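Transmembrane oligosaccharyl transferase, putative (Archaeoglobus fulgidus, PDB 3VGP) is the C-terminal globular domain of a putative membrane-embedded oligosaccharyl transferase of the AglB family, built as a small mixed beta-sheet with helices packed around it. Local coordinates at residues A[6-11]-A[92-97]; A[12-17]-A[86-91]; A[34-39]-A[66-71]; A[134-137]-A[143-146]; A[148-153]-A[158-163]. The protein carries 1 engineered substitution. One frame throughout, in Å; residues are numbered along the deposited sequence.

Interaction 1: residues A[6-11]-A[92-97]; sequences EDWKEA and ADEITM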
# COMPACT_ATOMS: atom_id res chain seq x y z
N GLU A 6 5.94 -13.53 -8.89
CA GLU A 6 4.74 -14.08 -9.52
C GLU A 6 3.50 -13.73 -8.71
O GLU A 6 2.44 -13.45 -9.28
CB GLU A 6 4.87 -15.60 -9.65
CG GLU A 6 4.69 -16.09 -11.08
CD GLU A 6 5.44 -15.23 -12.08
OE1 GLU A 6 6.64 -14.97 -11.88
OE2 GLU A 6 4.81 -14.81 -13.08
N ASP A 7 3.62 -13.75 -7.39
CA ASP A 7 2.48 -13.42 -6.53
C ASP A 7 2.06 -11.98 -6.76
O ASP A 7 0.86 -11.68 -6.78
CB ASP A 7 2.83 -13.61 -5.06
CG ASP A 7 3.03 -15.06 -4.69
OD1 ASP A 7 2.29 -15.92 -5.21
OD2 ASP A 7 3.92 -15.35 -3.86
N TRP A 8 3.03 -11.08 -6.93
CA TRP A 8 2.70 -9.68 -7.16
C TRP A 8 2.03 -9.50 -8.51
O TRP A 8 1.04 -8.78 -8.63
CB TRP A 8 3.96 -8.81 -7.09
CG TRP A 8 4.21 -8.26 -5.72
CD1 TRP A 8 5.17 -8.66 -4.83
CD2 TRP A 8 3.48 -7.21 -5.08
NE1 TRP A 8 5.08 -7.92 -3.68
CE2 TRP A 8 4.04 -7.03 -3.80
CE3 TRP A 8 2.39 -6.41 -5.45
CZ2 TRP A 8 3.56 -6.08 -2.89
CZ3 TRP A 8 1.91 -5.47 -4.55
CH2 TRP A 8 2.50 -5.31 -3.29
N LYS A 9 2.57 -10.16 -9.54
CA LYS A 9 2.00 -10.06 -10.88
C LYS A 9 0.57 -10.59 -10.88
O LYS A 9 -0.31 -10.01 -11.52
CB LYS A 9 2.86 -10.82 -11.89
CG LYS A 9 4.20 -10.16 -12.17
CD LYS A 9 5.00 -10.94 -13.21
CE LYS A 9 6.31 -10.23 -13.54
NZ LYS A 9 7.12 -10.99 -14.55
N GLU A 10 0.35 -11.68 -10.16
CA GLU A 10 -0.97 -12.30 -10.05
C GLU A 10 -1.94 -11.37 -9.33
O GLU A 10 -3.09 -11.20 -9.74
CB GLU A 10 -0.89 -13.60 -9.26
CG GLU A 10 -0.76 -14.87 -10.08
CD GLU A 10 -0.81 -16.11 -9.21
OE1 GLU A 10 0.20 -16.41 -8.54
OE2 GLU A 10 -1.87 -16.77 -9.17
N ALA A 11 -1.48 -10.78 -8.23
CA ALA A 11 -2.30 -9.87 -7.45
C ALA A 11 -2.70 -8.68 -8.32
O ALA A 11 -3.86 -8.27 -8.34
CB ALA A 11 -1.54 -9.40 -6.22
N ALA A 92 2.60 -6.83 1.82
CA ALA A 92 3.39 -8.04 1.60
C ALA A 92 4.42 -8.12 2.72
O ALA A 92 4.70 -7.11 3.37
CB ALA A 92 4.10 -7.98 0.25
N ASP A 93 4.98 -9.29 2.96
CA ASP A 93 5.96 -9.42 4.05
C ASP A 93 7.11 -8.43 3.90
O ASP A 93 7.59 -7.88 4.89
CB ASP A 93 6.54 -10.84 4.11
CG ASP A 93 5.56 -11.86 4.63
OD1 ASP A 93 4.56 -11.47 5.27
OD2 ASP A 93 5.80 -13.07 4.42
N GLU A 94 7.53 -8.20 2.66
CA GLU A 94 8.66 -7.31 2.38
C GLU A 94 8.58 -5.90 2.96
O GLU A 94 9.61 -5.30 3.25
CB GLU A 94 8.91 -7.21 0.87
CG GLU A 94 7.78 -6.57 0.08
CD GLU A 94 8.14 -6.30 -1.37
OE1 GLU A 94 7.28 -5.77 -2.11
OE2 GLU A 94 9.29 -6.62 -1.76
N ILE A 95 7.38 -5.34 3.12
CA ILE A 95 7.29 -3.99 3.66
C ILE A 95 7.05 -3.96 5.17
O ILE A 95 6.82 -2.90 5.75
CB ILE A 95 6.19 -3.14 2.94
CG1 ILE A 95 4.80 -3.75 3.14
CG2 ILE A 95 6.50 -3.07 1.46
CD1 ILE A 95 3.69 -2.84 2.63
N THR A 96 7.14 -5.13 5.80
CA THR A 96 6.95 -5.24 7.24
C THR A 96 8.28 -5.55 7.91
O THR A 96 9.30 -5.73 7.23
CB THR A 96 5.97 -6.37 7.59
OG1 THR A 96 6.62 -7.64 7.47
CG2 THR A 96 4.76 -6.33 6.65
N MSE A 97 8.27 -5.62 9.24
CA MSE A 97 9.49 -5.90 9.98
C MSE A 97 9.67 -7.39 10.29
O MSE A 97 10.30 -7.75 11.29
CB MSE A 97 9.52 -5.09 11.27
CG MSE A 97 9.81 -3.60 11.06
SE MSE A 97 11.52 -3.25 10.20
CE MSE A 97 12.67 -3.65 11.70
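Trp8 reaches from helix 6-20 to Ala92 and Glu94, at the point where strand 88-91 gives way to the short 3-10 turn 93-95. Its CB leads off the helix toward that turn, and the indole meets both partners obliquely, through NE1, CE2 and CZ2. NE1 stands 3.5 Å from Glu94 OE1, while CE2 lies further from both partners. CZ2 meets the methyl CB of Ala92 at 3.7 Å. Further round the ring, CH2 packs against Ser37 OG and CZ3 against Val90 CG1; Val156 of strand 156-161 also touches the indole. Glu94 takes part because chi1 of 65° sets CG between its backbone N and carbonyl carbon; the extended remainder then carries the carboxylate to the indole, the two planes 43° apart. Its other oxygen, OE2, makes a salt bridge with Lys104, so the carboxylate is held from outside the contact. The turn closes on itself at Asp93 O, which accepts from Thr96 N at 2.9 Å and, on an in-plane lone pair, from Thr96 OG1 at 2.8 Å.

Interaction 2: residues A[12-17]-A[86-91]; sequences LEWMRT and VRYVVT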
# COMPACT_ATOMS: atom_id res chain seq x y z
N LEU A 12 -1.72 -8.12 -9.04
CA LEU A 12 -1.99 -6.98 -9.89
C LEU A 12 -2.97 -7.33 -11.00
O LEU A 12 -3.78 -6.50 -11.41
CB LEU A 12 -0.68 -6.44 -10.49
CG LEU A 12 0.15 -5.58 -9.53
CD1 LEU A 12 1.56 -5.40 -10.06
CD2 LEU A 12 -0.53 -4.23 -9.35
N GLU A 13 -2.90 -8.57 -11.49
CA GLU A 13 -3.80 -9.02 -12.55
C GLU A 13 -5.22 -9.22 -12.01
O GLU A 13 -6.20 -8.96 -12.71
CB GLU A 13 -3.29 -10.33 -13.16
CG GLU A 13 -4.17 -10.89 -14.27
CD GLU A 13 -4.50 -9.85 -15.33
OE1 GLU A 13 -3.58 -9.17 -15.82
OE2 GLU A 13 -5.70 -9.73 -15.68
N TRP A 14 -5.33 -9.69 -10.77
CA TRP A 14 -6.63 -9.90 -10.15
C TRP A 14 -7.32 -8.55 -9.96
O TRP A 14 -8.53 -8.42 -10.16
CB TRP A 14 -6.47 -10.58 -8.79
CG TRP A 14 -7.77 -10.87 -8.11
CD1 TRP A 14 -8.54 -11.99 -8.23
CD2 TRP A 14 -8.47 -10.01 -7.20
NE1 TRP A 14 -9.68 -11.88 -7.47
CE2 TRP A 14 -9.66 -10.67 -6.82
CE3 TRP A 14 -8.21 -8.73 -6.68
CZ2 TRP A 14 -10.59 -10.10 -5.94
CZ3 TRP A 14 -9.13 -8.17 -5.80
CH2 TRP A 14 -10.30 -8.85 -5.44
N MSE A 15 -6.55 -7.55 -9.56
CA MSE A 15 -7.11 -6.22 -9.34
C MSE A 15 -7.46 -5.54 -10.65
O MSE A 15 -8.48 -4.86 -10.74
CB MSE A 15 -6.13 -5.35 -8.55
CG MSE A 15 -5.91 -5.84 -7.13
SE MSE A 15 -4.80 -4.65 -6.11
CE MSE A 15 -3.10 -5.17 -6.84
N ARG A 16 -6.62 -5.71 -11.67
CA ARG A 16 -6.89 -5.10 -12.96
C ARG A 16 -8.21 -5.65 -13.49
O ARG A 16 -9.06 -4.91 -13.98
CB ARG A 16 -5.77 -5.41 -13.94
N THR A 17 -8.39 -6.96 -13.35
CA THR A 17 -9.60 -7.63 -13.80
C THR A 17 -10.81 -7.10 -13.03
O THR A 17 -11.87 -6.87 -13.61
CB THR A 17 -9.49 -9.16 -13.60
OG1 THR A 17 -8.45 -9.67 -14.45
CG2 THR A 17 -10.80 -9.85 -13.95
N VAL A 86 -8.81 5.49 -3.70
CA VAL A 86 -8.26 4.15 -3.77
C VAL A 86 -9.28 3.09 -3.37
O VAL A 86 -10.02 3.26 -2.41
CB VAL A 86 -7.02 4.02 -2.84
CG1 VAL A 86 -6.71 2.56 -2.56
CG2 VAL A 86 -5.82 4.70 -3.50
N ARG A 87 -9.32 2.00 -4.13
CA ARG A 87 -10.23 0.89 -3.84
C ARG A 87 -9.47 -0.23 -3.15
O ARG A 87 -10.00 -0.90 -2.26
CB ARG A 87 -10.86 0.34 -5.12
CG ARG A 87 -11.72 -0.88 -4.87
CD ARG A 87 -12.40 -1.38 -6.13
NE ARG A 87 -13.24 -2.54 -5.86
CZ ARG A 87 -13.91 -3.21 -6.79
NH1 ARG A 87 -14.65 -4.25 -6.45
NH2 ARG A 87 -13.84 -2.83 -8.07
N TYR A 88 -8.22 -0.42 -3.56
CA TYR A 88 -7.38 -1.47 -2.99
C TYR A 88 -6.08 -0.99 -2.39
O TYR A 88 -5.42 -0.08 -2.91
CB TYR A 88 -7.04 -2.51 -4.06
CG TYR A 88 -8.23 -3.24 -4.63
CD1 TYR A 88 -9.05 -4.02 -3.82
CD2 TYR A 88 -8.53 -3.17 -5.99
CE1 TYR A 88 -10.14 -4.71 -4.34
CE2 TYR A 88 -9.62 -3.86 -6.53
CZ TYR A 88 -10.42 -4.62 -5.70
OH TYR A 88 -11.51 -5.31 -6.21
N VAL A 89 -5.71 -1.61 -1.28
CA VAL A 89 -4.46 -1.34 -0.60
C VAL A 89 -3.78 -2.71 -0.56
O VAL A 89 -4.40 -3.71 -0.19
CB VAL A 89 -4.67 -0.84 0.85
CG1 VAL A 89 -3.33 -0.74 1.56
CG2 VAL A 89 -5.34 0.52 0.83
N VAL A 90 -2.51 -2.77 -0.95
CA VAL A 90 -1.81 -4.05 -0.99
C VAL A 90 -0.58 -4.08 -0.10
O VAL A 90 0.22 -3.14 -0.12
CB VAL A 90 -1.38 -4.39 -2.43
CG1 VAL A 90 -0.84 -5.81 -2.50
CG2 VAL A 90 -2.56 -4.21 -3.37
N THR A 91 -0.43 -5.15 0.66
CA THR A 91 0.72 -5.31 1.55
C THR A 91 1.44 -6.62 1.21
O THR A 91 0.96 -7.41 0.40
CB THR A 91 0.30 -5.35 3.05
OG1 THR A 91 -0.51 -6.50 3.31
CG2 THR A 91 -0.50 -4.09 3.40
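The helix-on-sheet layer of this alpha/beta domain is built here by Trp14 and Met15 of helix 6-20 against Tyr88 and Val90 of strand 88-91. The two short axes run almost exactly antiparallel, at 175°, and come within 11.1 Å. Trp14 turns the edge of its six-membered ring toward the face of Tyr88 in an offset edge-to-face pair, with centroids 5.6 Å apart and planes at 61°. Trp14 CZ3 comes nearest, 3.7 Å from Tyr88 OH, with CH2 beside it. Met15, a selenomethionine, makes a Met-aromatic contact at the other end of the tyrosine: SE lies obliquely to the ring, 3.7 Å from Tyr88 CB. The same selenium touches Val90 CG2 at 3.6 Å. A bend at chi3 (-78°) brings CE against that methyl too, and SE and CE thus both pack on a single valine branch. The tyrosine hydroxyl is hydrogen-bonded to Ser18 OG, one residue beyond the segment on the helix, and Arg87 lays its CG over the centre of a ring face. Ile158 of strand 156-161 also packs on Met15, whereas Val89, pointing away from the helix, meets Phe68 and Phe69 of helix 58-69.

Interaction 3: residues A[34-39]-A[66-71]; sequences SVMSWW and AKFFTA
Met36 and Phe68 meet with selenium over ring: the selenomethionine SE stands above one face of the phenylalanine, 3.7 Å from its centroid and 27° off the normal. It is displaced toward the CB end, so that CG is its closest ring atom at 3.3 Å, a tight Met-aromatic contact. The side chain gets there by staying extended through SE, with CG anti to the backbone N (chi1 174°), and then bends at chi3. The edge of the Phe68 ring, in its plane, receives CD1 of Phe69. Phe69 in turn offers an edge across the contact, with CE2 4.3 Å from Trp38 N, near the ring plane. The indole of Trp38 approaches Ala66 obliquely, CZ3 lying 4.0 Å from CB; Ile108 and Ile111 of helix 105-111 pack on both residues. Trp38 and Trp39 open the WWDYG sequence signature of this transferase family, so the contact joins the start of that motif to helix 58-69. Near the end of the helix, Ala66 O takes Thr70 N and Thr70 OG1 from opposite faces of its plane. Apart from the approach of Trp38 N, the side chains meet through apolar groups: buried selenium, ring carbons and a methyl group join by dispersion and close fit.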
# COMPACT_ATOMS: atom_id res chain seq x y z
N SER A 34 -6.57 3.80 -8.35
CA SER A 34 -7.26 2.71 -7.68
C SER A 34 -6.50 1.83 -6.71
O SER A 34 -7.09 1.29 -5.78
CB SER A 34 -7.89 1.80 -8.74
OG SER A 34 -8.80 2.51 -9.55
N VAL A 35 -5.20 1.69 -6.93
CA VAL A 35 -4.40 0.82 -6.08
C VAL A 35 -3.29 1.53 -5.34
O VAL A 35 -2.51 2.27 -5.93
CB VAL A 35 -3.77 -0.32 -6.92
CG1 VAL A 35 -2.95 -1.24 -6.02
CG2 VAL A 35 -4.86 -1.09 -7.66
N MSE A 36 -3.24 1.32 -4.03
CA MSE A 36 -2.19 1.91 -3.22
C MSE A 36 -1.24 0.81 -2.77
O MSE A 36 -1.64 -0.11 -2.06
CB MSE A 36 -2.75 2.60 -1.98
CG MSE A 36 -1.64 3.08 -1.08
SE MSE A 36 -2.33 3.98 0.43
CE MSE A 36 -2.72 5.65 -0.39
N SER A 37 0.01 0.92 -3.19
CA SER A 37 1.01 -0.08 -2.84
C SER A 37 2.38 0.59 -2.80
O SER A 37 2.52 1.74 -3.22
CB SER A 37 1.01 -1.21 -3.88
OG SER A 37 1.79 -2.31 -3.46
N TRP A 38 3.38 -0.13 -2.30
CA TRP A 38 4.73 0.39 -2.23
C TRP A 38 5.45 -0.08 -3.48
O TRP A 38 5.80 -1.25 -3.61
CB TRP A 38 5.45 -0.14 -0.99
CG TRP A 38 6.79 0.50 -0.79
CD1 TRP A 38 8.01 -0.12 -0.82
CD2 TRP A 38 7.05 1.88 -0.52
NE1 TRP A 38 9.01 0.79 -0.59
CE2 TRP A 38 8.45 2.03 -0.41
CE3 TRP A 38 6.23 3.01 -0.37
CZ2 TRP A 38 9.05 3.26 -0.15
CZ3 TRP A 38 6.83 4.23 -0.11
CH2 TRP A 38 8.23 4.35 -0.00
N TRP A 39 5.65 0.85 -4.40
CA TRP A 39 6.28 0.54 -5.67
C TRP A 39 7.76 0.85 -5.80
O TRP A 39 8.28 1.76 -5.16
CB TRP A 39 5.58 1.30 -6.81
CG TRP A 39 4.21 0.84 -7.13
CD1 TRP A 39 3.04 1.29 -6.60
CD2 TRP A 39 3.86 -0.17 -8.09
NE1 TRP A 39 1.98 0.63 -7.17
CE2 TRP A 39 2.45 -0.27 -8.09
CE3 TRP A 39 4.60 -0.99 -8.95
CZ2 TRP A 39 1.77 -1.16 -8.91
CZ3 TRP A 39 3.91 -1.88 -9.77
CH2 TRP A 39 2.51 -1.96 -9.75
N ALA A 66 3.58 5.84 1.94
CA ALA A 66 4.37 5.90 3.16
C ALA A 66 3.58 6.55 4.30
O ALA A 66 3.58 6.05 5.43
CB ALA A 66 5.68 6.66 2.91
N LYS A 67 2.91 7.66 4.02
CA LYS A 67 2.12 8.33 5.04
C LYS A 67 0.99 7.43 5.51
O LYS A 67 0.64 7.40 6.70
CB LYS A 67 1.54 9.63 4.49
CG LYS A 67 2.56 10.73 4.22
CD LYS A 67 3.14 11.31 5.51
CE LYS A 67 4.03 12.51 5.21
NZ LYS A 67 4.63 13.10 6.45
N PHE A 68 0.42 6.69 4.57
CA PHE A 68 -0.68 5.78 4.88
C PHE A 68 -0.21 4.62 5.75
O PHE A 68 -0.78 4.35 6.80
CB PHE A 68 -1.27 5.24 3.57
CG PHE A 68 -2.33 4.19 3.76
CD1 PHE A 68 -3.68 4.54 3.82
CD2 PHE A 68 -1.99 2.85 3.87
CE1 PHE A 68 -4.66 3.57 3.99
CE2 PHE A 68 -2.96 1.87 4.05
CZ PHE A 68 -4.30 2.24 4.11
N PHE A 69 0.85 3.94 5.30
CA PHE A 69 1.36 2.80 6.04
C PHE A 69 1.91 3.13 7.42
O PHE A 69 1.71 2.36 8.36
CB PHE A 69 2.43 2.07 5.21
CG PHE A 69 1.87 1.28 4.05
CD1 PHE A 69 0.72 0.50 4.21
CD2 PHE A 69 2.49 1.31 2.80
CE1 PHE A 69 0.21 -0.25 3.14
CE2 PHE A 69 1.99 0.57 1.73
CZ PHE A 69 0.85 -0.21 1.90
N THR A 70 2.55 4.29 7.56
CA THR A 70 3.12 4.68 8.85
C THR A 70 2.14 5.38 9.79
O THR A 70 2.50 5.72 10.93
CB THR A 70 4.37 5.58 8.67
OG1 THR A 70 4.03 6.75 7.91
CG2 THR A 70 5.45 4.82 7.93
N ALA A 71 0.91 5.59 9.34
CA ALA A 71 -0.09 6.24 10.19
C ALA A 71 -0.32 5.41 11.45
O ALA A 71 -0.33 4.18 11.39
CB ALA A 71 -1.40 6.42 9.43

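Interaction 4: residues A[134-137]-A[143-146]; sequences YRLH and NLTH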
# COMPACT_ATOMS: atom_id res chain seq x y z
N TYR A 134 0.70 -2.49 10.42
CA TYR A 134 0.73 -3.66 11.30
C TYR A 134 -0.68 -4.23 11.39
O TYR A 134 -0.88 -5.44 11.24
CB TYR A 134 1.21 -3.28 12.70
CG TYR A 134 1.11 -4.42 13.70
CD1 TYR A 134 2.19 -5.27 13.92
CD2 TYR A 134 -0.08 -4.67 14.37
CE1 TYR A 134 2.09 -6.35 14.80
CE2 TYR A 134 -0.20 -5.75 15.25
CZ TYR A 134 0.89 -6.58 15.46
OH TYR A 134 0.78 -7.64 16.33
N ARG A 135 -1.65 -3.36 11.63
CA ARG A 135 -3.04 -3.80 11.74
C ARG A 135 -3.58 -4.41 10.46
O ARG A 135 -4.52 -5.20 10.49
CB ARG A 135 -3.91 -2.64 12.21
CG ARG A 135 -3.94 -2.52 13.73
CD ARG A 135 -4.45 -1.17 14.17
NE ARG A 135 -3.40 -0.16 14.05
CZ ARG A 135 -3.61 1.15 14.20
NH1 ARG A 135 -4.82 1.60 14.48
NH2 ARG A 135 -2.60 1.99 14.09
N LEU A 136 -2.99 -4.04 9.33
CA LEU A 136 -3.42 -4.63 8.06
C LEU A 136 -2.77 -6.00 7.88
O LEU A 136 -3.44 -7.03 7.94
CB LEU A 136 -3.01 -3.73 6.87
CG LEU A 136 -3.79 -2.43 6.67
CD1 LEU A 136 -3.08 -1.53 5.67
CD2 LEU A 136 -5.19 -2.76 6.17
N HIS A 137 -1.46 -6.00 7.69
CA HIS A 137 -0.73 -7.23 7.43
C HIS A 137 -0.60 -8.25 8.56
O HIS A 137 -0.73 -9.45 8.32
CB HIS A 137 0.67 -6.89 6.92
CG HIS A 137 1.31 -7.98 6.12
ND1 HIS A 137 0.98 -8.23 4.80
CD2 HIS A 137 2.24 -8.90 6.45
CE1 HIS A 137 1.68 -9.25 4.36
NE2 HIS A 137 2.46 -9.68 5.34
N ASN A 143 -8.98 -5.63 13.27
CA ASN A 143 -9.28 -4.50 14.14
C ASN A 143 -9.38 -3.17 13.41
O ASN A 143 -9.22 -2.11 14.02
CB ASN A 143 -8.21 -4.41 15.24
CG ASN A 143 -8.13 -5.67 16.06
OD1 ASN A 143 -9.14 -6.29 16.36
ND2 ASN A 143 -6.91 -6.06 16.43
N LEU A 144 -9.63 -3.24 12.11
CA LEU A 144 -9.78 -2.03 11.30
C LEU A 144 -11.21 -2.01 10.77
O LEU A 144 -11.70 -3.02 10.26
CB LEU A 144 -8.80 -2.05 10.13
CG LEU A 144 -7.32 -1.96 10.49
CD1 LEU A 144 -6.47 -2.08 9.24
CD2 LEU A 144 -7.04 -0.64 11.19
N THR A 145 -11.88 -0.87 10.89
CA THR A 145 -13.27 -0.78 10.44
C THR A 145 -13.44 -0.37 8.98
O THR A 145 -14.49 -0.62 8.39
CB THR A 145 -14.07 0.23 11.30
OG1 THR A 145 -13.62 1.56 11.02
CG2 THR A 145 -13.87 -0.07 12.78
N HIS A 146 -12.42 0.24 8.39
CA HIS A 146 -12.51 0.70 7.01
C HIS A 146 -11.76 -0.13 5.98
O HIS A 146 -11.68 0.25 4.81
CB HIS A 146 -12.04 2.15 6.91
CG HIS A 146 -12.82 3.10 7.77
ND1 HIS A 146 -14.14 3.40 7.53
CD2 HIS A 146 -12.46 3.80 8.87
CE1 HIS A 146 -14.57 4.24 8.45
NE2 HIS A 146 -13.57 4.50 9.28
O HOH W 1 -6.34 -5.13 12.64
O HOH W 2 -7.44 -0.22 14.94
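A local apolar contact, backed by two bridging waters, folds the 143-146 loop onto Arg135 and Leu136 of helix 132-138, within the helix-loop-strand connection that leads into strand 147-153. The helix has a wider pi-type turn at 134-137. Leu144 is the shared partner, and it meets each of the two helix residues at about a right angle. Its methyl groups divide the work: CD1 presses on Leu136 CD2 at 3.4 Å, closer than ordinary carbon-carbon contact, while CD2 lies 3.9 Å from Arg135 CB. Leu144 CG stands anti to its carbonyl carbon (chi1 -66°), which aims the branched end at the helix. Beside this apolar patch the backbones are linked through water. Water 1 donates to Arg135 O and accepts from Asn143 N, both at 2.8 Å, and thus joins a helix carbonyl to the loop amide without direct contact. The arginine chain, bent at chi3, runs on past Leu144 CD2 toward its polar partners. NH2 is hydrogen-bonded to Lys72 O in another loop, and weak bonds from NH2 to His130 O and from NE to Thr131 O help to hold the guanidinium. Glu74 of helix 74-84 receives the backbone N of both Thr145 and His146, holding the far part of the loop. At the guanidinium edge, in its plane, water 2 accepts from Arg135 NH1 at 3.2 Å and donates to Asn143 O at 2.8 Å.

Interaction 5: residues A[148-153]-A[158-163]; sequences RLVKEF and IFEVVG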
# COMPACT_ATOMS: atom_id res chain seq x y z
N ARG A 148 -10.99 -4.28 4.55
CA ARG A 148 -11.34 -5.69 4.57
C ARG A 148 -10.39 -6.52 3.69
O ARG A 148 -10.18 -6.21 2.53
CB ARG A 148 -12.78 -5.85 4.06
CG ARG A 148 -13.24 -7.29 3.89
CD ARG A 148 -14.67 -7.34 3.34
NE ARG A 148 -15.16 -8.72 3.24
CZ ARG A 148 -16.36 -9.06 2.79
NH1 ARG A 148 -17.22 -8.13 2.40
NH2 ARG A 148 -16.70 -10.34 2.74
N LEU A 149 -9.82 -7.58 4.26
CA LEU A 149 -8.94 -8.45 3.49
C LEU A 149 -9.84 -9.22 2.51
O LEU A 149 -10.77 -9.91 2.94
CB LEU A 149 -8.21 -9.44 4.40
CG LEU A 149 -7.31 -10.46 3.70
CD1 LEU A 149 -6.17 -9.75 2.99
CD2 LEU A 149 -6.76 -11.44 4.73
N VAL A 150 -9.56 -9.10 1.22
CA VAL A 150 -10.36 -9.78 0.21
C VAL A 150 -9.64 -10.80 -0.66
O VAL A 150 -10.29 -11.63 -1.31
CB VAL A 150 -11.06 -8.77 -0.73
CG1 VAL A 150 -12.07 -7.95 0.05
CG2 VAL A 150 -10.03 -7.87 -1.39
N LYS A 151 -8.31 -10.76 -0.69
CA LYS A 151 -7.58 -11.70 -1.52
C LYS A 151 -6.13 -11.82 -1.06
O LYS A 151 -5.57 -10.88 -0.51
CB LYS A 151 -7.63 -11.26 -2.99
CG LYS A 151 -7.59 -12.40 -4.00
CD LYS A 151 -8.90 -13.20 -3.99
CE LYS A 151 -8.82 -14.37 -4.95
NZ LYS A 151 -10.09 -15.14 -5.01
N GLU A 152 -5.54 -12.99 -1.30
CA GLU A 152 -4.16 -13.24 -0.93
C GLU A 152 -3.47 -14.09 -1.99
O GLU A 152 -4.05 -15.04 -2.51
CB GLU A 152 -4.08 -13.96 0.41
CG GLU A 152 -4.38 -13.09 1.62
CD GLU A 152 -4.14 -13.83 2.92
OE1 GLU A 152 -4.88 -14.79 3.20
OE2 GLU A 152 -3.21 -13.45 3.66
N PHE A 153 -2.22 -13.74 -2.29
CA PHE A 153 -1.42 -14.46 -3.27
C PHE A 153 -0.06 -14.60 -2.61
O PHE A 153 0.77 -13.70 -2.68
CB PHE A 153 -1.31 -13.64 -4.56
CG PHE A 153 -2.61 -13.49 -5.29
CD1 PHE A 153 -3.07 -14.48 -6.14
CD2 PHE A 153 -3.39 -12.35 -5.11
CE1 PHE A 153 -4.30 -14.35 -6.80
CE2 PHE A 153 -4.62 -12.21 -5.76
CZ PHE A 153 -5.07 -13.21 -6.61
N ILE A 158 -4.38 -8.34 -0.39
CA ILE A 158 -5.16 -7.27 -1.01
C ILE A 158 -6.33 -6.91 -0.10
O ILE A 158 -7.15 -7.75 0.25
CB ILE A 158 -5.72 -7.70 -2.39
CG1 ILE A 158 -4.55 -8.02 -3.34
CG2 ILE A 158 -6.57 -6.58 -2.99
CD1 ILE A 158 -4.99 -8.52 -4.69
N PHE A 159 -6.38 -5.64 0.30
CA PHE A 159 -7.43 -5.13 1.17
C PHE A 159 -8.32 -4.18 0.37
O PHE A 159 -7.82 -3.39 -0.43
CB PHE A 159 -6.82 -4.36 2.34
CG PHE A 159 -5.98 -5.22 3.25
CD1 PHE A 159 -6.55 -5.84 4.36
CD2 PHE A 159 -4.62 -5.40 3.00
CE1 PHE A 159 -5.78 -6.63 5.21
CE2 PHE A 159 -3.85 -6.19 3.84
CZ PHE A 159 -4.42 -6.81 4.94
N GLU A 160 -9.62 -4.27 0.59
CA GLU A 160 -10.53 -3.37 -0.10
C GLU A 160 -10.95 -2.30 0.89
O GLU A 160 -11.19 -2.57 2.07
CB GLU A 160 -11.77 -4.13 -0.61
CG GLU A 160 -12.75 -3.26 -1.37
CD GLU A 160 -13.79 -4.08 -2.13
OE1 GLU A 160 -14.32 -5.05 -1.54
OE2 GLU A 160 -14.07 -3.76 -3.30
N VAL A 161 -11.00 -1.06 0.41
CA VAL A 161 -11.40 0.05 1.25
C VAL A 161 -12.92 0.00 1.37
O VAL A 161 -13.63 0.01 0.37
CB VAL A 161 -10.98 1.39 0.62
CG1 VAL A 161 -11.43 2.54 1.50
CG2 VAL A 161 -9.48 1.41 0.45
N VAL A 162 -13.42 -0.06 2.60
CA VAL A 162 -14.86 -0.12 2.85
C VAL A 162 -15.48 1.25 2.68
O VAL A 162 -15.18 2.18 3.43
CB VAL A 162 -15.15 -0.64 4.27
CG1 VAL A 162 -16.65 -0.74 4.50
CG2 VAL A 162 -14.49 -1.99 4.48
N GLY A 163 -16.35 1.38 1.68
CA GLY A 163 -17.01 2.65 1.44
C GLY A 163 -16.37 3.44 0.32
O GLY A 163 -16.67 4.63 0.16
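The Phe159 ring carries Leu149 CD1 over one face, a CH-pi contact 4.0 Å from CD1 to the ring centroid, whereas the Phe153 ring receives Ile158 CD1 at its edge, in plane, 3.9 Å from CE2. Both belong to the beta hairpin of strands 147-153 and 156-161. Leu149 and Phe159 form a non-hydrogen-bonded antiparallel pair, and their side chains share one face of the sheet; Ile158 and Lys151 lie on the other, where Trp14 of helix 6-20 touches both. Arg148 and Glu160 bond reciprocally through their backbones, with Glu160 N to Arg148 O at 2.8 Å. The Glu160 side chain itself has its salt bridge with Arg87. Beyond Leu149 the register slips by one residue in a classic bulge: Val150 and Lys151 both face Ile158, and psi of -17° at Val150 turns the chain. Ile158 N bonds to Lys151 O at 2.8 Å. Ile158 O accepts from Val150 N at 2.9 Å and, weakly, from Lys151 N at 3.4 Å.

Interactions 1, 2 and 3 are nested along the chain, 3 inside 2 and 2 inside 1, and all belong to the AglB core domain; interactions 4 and 5 follow in series. Helix 6-20 serves both 1 and 2, whose centres are 12 Å apart. Interactions 2, 3 and 5 all reach the four-stranded mixed sheet, where strand 88-91 lies between strands 35-36 and 156-161. Contacts 2 and 5 are the nearest, with centres 8 Å apart, and are joined by a probable backbone hydrogen bond from Phe159 N to Val89 O. His137 ties interaction 4 to the first two through hydrogen bonds to Asp93 and Thr91. The sheet thus unites the nested N-terminal part with the C-terminal hairpin in one compact domain.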